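Local coordinates for DUF3256 domain-containing protein (Porphyromonas gingivalis W83, PDB 2P3P) that is of unknown function, though it carries a magnesium-binding site, and belongs to the DUF3256 family, at residues A[82-95]-A[107-121]. Numbering follows the deposited sequence. Where two conformers were deposited one is given.
Sequences ILPFSDSSSVICVV and IDFYTTEWKPLKTDR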
loop_
_atom_site.group_PDB
_atom_site.type_symbol
_atom_site.label_atom_id
_atom_site.label_comp_id
_atom_site.label_asym_id
_atom_site.label_seq_id
_atom_site.Cartn_x
_atom_site.Cartn_y
_atom_site.Cartn_z
ATOM N N ILE A 82 4.721 -8.091 -8.063
ATOM C CA ILE A 82 5.445 -9.306 -7.734
ATOM C C ILE A 82 6.743 -8.913 -7.012
ATOM O O ILE A 82 7.438 -7.992 -7.402
ATOM C CB ILE A 82 5.822 -10.124 -9.023
ATOM C CG1 ILE A 82 4.583 -10.517 -9.773
ATOM C CG2 ILE A 82 6.479 -11.483 -8.659
ATOM C CD1 ILE A 82 3.764 -11.511 -9.010
ATOM N N LEU A 83 7.087 -9.681 -6.001
ATOM C CA LEU A 83 8.370 -9.597 -5.306
ATOM C C LEU A 83 9.023 -10.978 -5.321
ATOM O O LEU A 83 8.357 -12.032 -5.224
ATOM C CB LEU A 83 8.202 -9.134 -3.857
ATOM C CG LEU A 83 7.509 -7.810 -3.576
ATOM C CD1 LEU A 83 7.278 -7.609 -2.072
ATOM C CD2 LEU A 83 8.331 -6.703 -4.183
ATOM N N PRO A 84 10.339 -11.001 -5.476
ATOM C CA PRO A 84 11.003 -12.297 -5.561
ATOM C C PRO A 84 11.091 -12.974 -4.217
ATOM O O PRO A 84 11.602 -12.374 -3.288
ATOM C CB PRO A 84 12.415 -11.943 -6.043
ATOM C CG PRO A 84 12.634 -10.545 -5.730
ATOM C CD PRO A 84 11.282 -9.870 -5.627
ATOM N N PHE A 85 10.630 -14.220 -4.127
ATOM C CA PHE A 85 10.776 -14.973 -2.877
ATOM C C PHE A 85 12.108 -15.694 -2.896
ATOM O O PHE A 85 12.815 -15.785 -1.882
ATOM C CB PHE A 85 9.607 -15.947 -2.611
ATOM C CG PHE A 85 9.734 -16.607 -1.299
ATOM C CD1 PHE A 85 9.361 -15.946 -0.132
ATOM C CD2 PHE A 85 10.335 -17.853 -1.214
ATOM C CE1 PHE A 85 9.559 -16.547 1.118
ATOM C CE2 PHE A 85 10.555 -18.447 0.026
ATOM C CZ PHE A 85 10.166 -17.814 1.180
ATOM N N SER A 86 12.429 -16.277 -4.038
ATOM C CA SER A 86 13.783 -16.682 -4.346
ATOM C C SER A 86 14.149 -16.101 -5.708
ATOM O O SER A 86 13.466 -15.218 -6.211
ATOM C CB SER A 86 13.875 -18.202 -4.380
ATOM O OG SER A 86 13.206 -18.712 -5.502
ATOM N N ASP A 87 15.214 -16.607 -6.311
ATOM C CA ASP A 87 15.592 -16.200 -7.675
ATOM C C ASP A 87 14.800 -17.036 -8.717
ATOM O O ASP A 87 14.811 -16.718 -9.896
ATOM C CB ASP A 87 17.102 -16.335 -7.866
ATOM C CG ASP A 87 17.597 -17.703 -7.485
ATOM O OD1 ASP A 87 16.733 -18.590 -7.410
ATOM O OD2 ASP A 87 18.811 -17.904 -7.251
ATOM N N SER A 88 14.085 -18.075 -8.261
ATOM C CA SER A 88 13.178 -18.846 -9.116
ATOM C C SER A 88 11.671 -18.645 -8.840
ATOM O O SER A 88 10.844 -19.006 -9.673
ATOM C CB SER A 88 13.538 -20.339 -9.054
ATOM O OG SER A 88 13.679 -20.843 -7.726
ATOM N N SER A 89 11.288 -18.050 -7.714
ATOM C CA SER A 89 9.856 -18.012 -7.352
ATOM C C SER A 89 9.486 -16.686 -6.777
ATOM O O SER A 89 10.357 -15.922 -6.394
ATOM C CB SER A 89 9.498 -19.053 -6.303
ATOM O OG SER A 89 10.096 -18.720 -5.078
ATOM N N SER A 90 8.180 -16.449 -6.657
ATOM C CA SER A 90 7.659 -15.110 -6.372
ATOM C C SER A 90 6.500 -15.143 -5.382
ATOM O O SER A 90 5.834 -16.156 -5.233
ATOM C CB SER A 90 7.125 -14.495 -7.667
ATOM O OG SER A 90 8.192 -14.068 -8.483
ATOM N N VAL A 91 6.230 -13.988 -4.776
ATOM C CA VAL A 91 4.973 -13.728 -4.063
ATOM C C VAL A 91 4.347 -12.406 -4.591
ATOM O O VAL A 91 5.036 -11.556 -5.189
ATOM C CB VAL A 91 5.152 -13.701 -2.516
ATOM C CG1 VAL A 91 5.625 -15.079 -1.999
ATOM C CG2 VAL A 91 6.072 -12.611 -2.080
ATOM N N ILE A 92 3.035 -12.261 -4.381
ATOM C CA ILE A 92 2.291 -11.029 -4.756
ATOM C C ILE A 92 2.120 -10.147 -3.503
ATOM O O ILE A 92 1.649 -10.613 -2.483
ATOM C CB ILE A 92 0.879 -11.361 -5.324
ATOM C CG1 ILE A 92 0.984 -12.398 -6.455
ATOM C CG2 ILE A 92 0.160 -10.050 -5.832
ATOM C CD1 ILE A 92 -0.295 -12.991 -6.898
ATOM N N CYS A 93 2.481 -8.868 -3.636
ATOM C CA CYS A 93 2.350 -7.897 -2.569
ATOM C C CYS A 93 1.320 -6.890 -3.010
ATOM O O CYS A 93 1.436 -6.328 -4.117
ATOM C CB CYS A 93 3.693 -7.195 -2.330
ATOM S SG CYS A 93 3.600 -5.891 -1.015
ATOM N N VAL A 94 0.289 -6.673 -2.175
ATOM C CA VAL A 94 -0.806 -5.807 -2.567
ATOM C C VAL A 94 -0.925 -4.823 -1.434
ATOM O O VAL A 94 -0.965 -5.217 -0.271
ATOM C CB VAL A 94 -2.160 -6.552 -2.806
ATOM C CG1 VAL A 94 -3.229 -5.589 -3.364
ATOM C CG2 VAL A 94 -1.992 -7.701 -3.766
ATOM N N VAL A 95 -0.929 -3.542 -1.777
ATOM C CA VAL A 95 -1.029 -2.489 -0.784
ATOM C C VAL A 95 -2.333 -1.762 -1.085
ATOM O O VAL A 95 -2.527 -1.223 -2.187
ATOM C CB VAL A 95 0.181 -1.485 -0.827
ATOM C CG1 VAL A 95 0.045 -0.430 0.274
ATOM C CG2 VAL A 95 1.503 -2.187 -0.714
ATOM N N ILE A 107 -1.095 -3.918 3.964
ATOM C CA ILE A 107 -0.242 -4.696 3.061
ATOM C C ILE A 107 -0.664 -6.177 3.207
ATOM O O ILE A 107 -0.658 -6.747 4.328
ATOM C CB ILE A 107 1.254 -4.553 3.384
ATOM C CG1 ILE A 107 1.687 -3.101 3.496
ATOM C CG2 ILE A 107 2.098 -5.233 2.287
ATOM C CD1 ILE A 107 3.133 -2.959 3.896
ATOM N N ASP A 108 -1.068 -6.768 2.075
ATOM C CA ASP A 108 -1.416 -8.171 1.978
ATOM C C ASP A 108 -0.352 -8.879 1.116
ATOM O O ASP A 108 0.244 -8.290 0.218
ATOM C CB ASP A 108 -2.830 -8.326 1.363
ATOM C CG ASP A 108 -3.912 -7.764 2.240
ATOM O OD1 ASP A 108 -3.874 -8.061 3.457
ATOM O OD2 ASP A 108 -4.791 -7.032 1.730
ATOM N N PHE A 109 -0.094 -10.140 1.438
ATOM C CA PHE A 109 0.752 -11.025 0.622
ATOM C C PHE A 109 0.007 -12.252 0.193
ATOM O O PHE A 109 -0.809 -12.787 0.961
ATOM C CB PHE A 109 2.013 -11.419 1.353
ATOM C CG PHE A 109 2.962 -10.286 1.542
ATOM C CD1 PHE A 109 4.042 -10.104 0.693
ATOM C CD2 PHE A 109 2.765 -9.393 2.597
ATOM C CE1 PHE A 109 4.910 -9.058 0.910
ATOM C CE2 PHE A 109 3.640 -8.344 2.822
ATOM C CZ PHE A 109 4.688 -8.177 1.998
ATOM N N TYR A 110 0.254 -12.676 -1.056
ATOM C CA TYR A 110 -0.323 -13.904 -1.611
ATOM C C TYR A 110 0.734 -14.718 -2.312
ATOM O O TYR A 110 1.754 -14.174 -2.799
ATOM C CB TYR A 110 -1.404 -13.624 -2.649
ATOM C CG TYR A 110 -2.570 -12.834 -2.198
ATOM C CD1 TYR A 110 -3.772 -13.441 -1.878
ATOM C CD2 TYR A 110 -2.488 -11.471 -2.149
ATOM C CE1 TYR A 110 -4.871 -12.663 -1.476
ATOM C CE2 TYR A 110 -3.530 -10.713 -1.794
ATOM C CZ TYR A 110 -4.720 -11.282 -1.469
ATOM O OH TYR A 110 -5.705 -10.378 -1.107
ATOM N N THR A 111 0.484 -16.007 -2.443
ATOM C CA THR A 111 1.235 -16.777 -3.443
ATOM C C THR A 111 0.822 -16.320 -4.848
ATOM O O THR A 111 -0.179 -15.622 -5.017
ATOM C CB THR A 111 0.983 -18.286 -3.330
ATOM O OG1 THR A 111 -0.360 -18.566 -3.754
ATOM C CG2 THR A 111 1.181 -18.779 -1.873
ATOM N N THR A 112 1.579 -16.713 -5.869
ATOM C CA THR A 112 1.196 -16.368 -7.257
ATOM C C THR A 112 -0.107 -17.054 -7.714
ATOM O O THR A 112 -0.660 -16.717 -8.766
ATOM C CB THR A 112 2.341 -16.612 -8.237
ATOM O OG1 THR A 112 2.928 -17.896 -7.995
ATOM C CG2 THR A 112 3.448 -15.567 -8.085
ATOM N N GLU A 113 -0.568 -18.028 -6.938
ATOM C CA GLU A 113 -1.850 -18.707 -7.163
ATOM C C GLU A 113 -2.976 -18.197 -6.266
ATOM O O GLU A 113 -4.010 -18.899 -6.109
ATOM C CB GLU A 113 -1.719 -20.211 -6.913
ATOM C CG GLU A 113 -0.750 -20.958 -7.851
ATOM C CD GLU A 113 0.722 -20.575 -7.574
ATOM O OE1 GLU A 113 1.210 -20.709 -6.436
ATOM O OE2 GLU A 113 1.385 -20.081 -8.505
ATOM N N TRP A 114 -2.750 -17.025 -5.669
ATOM C CA TRP A 114 -3.719 -16.254 -4.851
ATOM C C TRP A 114 -4.072 -16.882 -3.496
ATOM O O TRP A 114 -5.148 -16.652 -2.940
ATOM C CB TRP A 114 -4.923 -15.896 -5.715
ATOM C CG TRP A 114 -4.499 -14.945 -6.799
ATOM C CD1 TRP A 114 -4.293 -15.223 -8.114
ATOM C CD2 TRP A 114 -4.169 -13.582 -6.618
ATOM N NE1 TRP A 114 -3.890 -14.073 -8.773
ATOM C CE2 TRP A 114 -3.832 -13.056 -7.859
ATOM C CE3 TRP A 114 -4.200 -12.725 -5.505
ATOM C CZ2 TRP A 114 -3.472 -11.709 -8.031
ATOM C CZ3 TRP A 114 -3.830 -11.383 -5.686
ATOM C CH2 TRP A 114 -3.466 -10.914 -6.931
ATOM N N LYS A 115 -3.143 -17.677 -2.962
ATOM C CA LYS A 115 -3.299 -18.249 -1.626
ATOM C C LYS A 115 -2.813 -17.177 -0.682
ATOM O O LYS A 115 -1.704 -16.708 -0.853
ATOM C CB LYS A 115 -2.456 -19.531 -1.485
ATOM C CG LYS A 115 -2.572 -20.271 -0.158
ATOM C CD LYS A 115 -1.558 -21.450 -0.119
ATOM C CE LYS A 115 -1.787 -22.383 1.034
ATOM N NZ LYS A 115 -1.297 -21.795 2.283
ATOM N N PRO A 116 -3.644 -16.760 0.293
ATOM C CA PRO A 116 -3.212 -15.727 1.235
ATOM C C PRO A 116 -2.112 -16.188 2.198
ATOM O O PRO A 116 -2.141 -17.315 2.707
ATOM C CB PRO A 116 -4.492 -15.373 1.996
ATOM C CG PRO A 116 -5.368 -16.521 1.824
ATOM C CD PRO A 116 -5.035 -17.172 0.551
ATOM N N LEU A 117 -1.148 -15.303 2.406
ATOM C CA LEU A 117 -0.048 -15.580 3.284
ATOM C C LEU A 117 -0.173 -14.686 4.505
ATOM O O LEU A 117 -0.859 -13.681 4.480
ATOM C CB LEU A 117 1.259 -15.437 2.558
ATOM C CG LEU A 117 1.454 -16.334 1.319
ATOM C CD1 LEU A 117 2.735 -15.928 0.538
ATOM C CD2 LEU A 117 1.486 -17.830 1.715
ATOM N N LYS A 118 0.456 -15.090 5.599
ATOM C CA LYS A 118 0.429 -14.274 6.801
ATOM C C LYS A 118 1.415 -13.136 6.560
ATOM O O LYS A 118 2.577 -13.361 6.243
ATOM C CB LYS A 118 0.759 -15.079 8.063
ATOM C CG LYS A 118 2.207 -15.003 8.560
ATOM C CD LYS A 118 2.386 -15.700 9.909
ATOM C CE LYS A 118 3.863 -15.766 10.299
ATOM N NZ LYS A 118 4.111 -15.508 11.764
ATOM N N THR A 119 0.915 -11.914 6.664
ATOM C CA THR A 119 1.734 -10.719 6.505
ATOM C C THR A 119 2.946 -10.614 7.467
ATOM O O THR A 119 3.984 -10.168 7.026
ATOM C CB THR A 119 0.826 -9.441 6.557
ATOM O OG1 THR A 119 -0.152 -9.493 5.499
ATOM C CG2 THR A 119 1.634 -8.142 6.389
ATOM N N ASP A 120 2.846 -11.086 8.726
ATOM C CA ASP A 120 3.912 -10.850 9.760
ATOM C C ASP A 120 5.253 -11.384 9.294
ATOM O O ASP A 120 6.320 -10.987 9.771
ATOM C CB ASP A 120 3.694 -11.594 11.109
ATOM C CG ASP A 120 2.242 -11.785 11.508
ATOM O OD1 ASP A 120 1.322 -11.771 10.649
ATOM O OD2 ASP A 120 2.039 -12.004 12.730
ATOM N N ARG A 121 5.186 -12.386 8.441
ATOM C CA ARG A 121 6.385 -13.046 7.998
ATOM C C ARG A 121 7.265 -12.105 7.155
ATOM O O ARG A 121 8.502 -12.188 7.177
ATOM C CB ARG A 121 5.983 -14.247 7.159
ATOM C CG ARG A 121 7.073 -15.232 7.028
ATOM C CD ARG A 121 6.953 -16.005 5.733
ATOM N NE ARG A 121 8.274 -16.516 5.407
ATOM C CZ ARG A 121 8.528 -17.680 4.839
ATOM N NH1 ARG A 121 7.549 -18.513 4.522
ATOM N NH2 ARG A 121 9.783 -18.007 4.611
HETATM O O HOH W 1 3.921 -17.895 -4.571
HETATM O O HOH W 2 6.131 -18.238 -7.682
HETATM O O HOH W 3 -3.792 -4.939 0.684
#
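Ile107 begins the contact by laying CG2 against Cys93 SG at 3.7 Å, on the same sheet face as Phe109. Asp108 pairs with Val94 through two nearly straight backbone bonds, and the carboxylate of Asp108 forms a salt bridge with Arg106. The Phe109 ring takes the sulfur obliquely, Cys93 SG lying 4.3 Å from its centroid, while Leu83 CD1 and Val91 CG2 approach its edge; Phe122 stacks on this ring. At Tyr110 the second bonded pair closes, Ile92 N to Tyr110 O at 2.8 Å with the return bond from Tyr110 N, and Val94 CG2 meets the ring at CE2. Bonded pairs Ile92-Tyr110 and Val94-Asp108 thus alternate with non-hydrogen-bonded Cys93-Phe109 and Val95-Ile107; with 90-95 and 107-111 running 151° apart, this defines a twisted antiparallel beta hairpin of strands 90-98 and 104-111 within the larger sheet. A type I turn runs from Thr111 to Trp114. There one water accepts from Thr112 N and donates to Ser90 O, bridging the two backbones. Trp114 presents one face to Ile92 CD1, 3.6 Å from the centroid of the six-membered ring and 12° off its normal, a CH-pi contact; Ile92 CG1 lies anti to its carbonyl carbon and the chain runs on extended to CD1, carrying the methyl over the ring. Leu117 CD1 touches Val91 CG1, and Arg121 NH2 reaches the Phe85 ring edge near CZ at 3.5 Å, guanidinium and ring planes 85° apart.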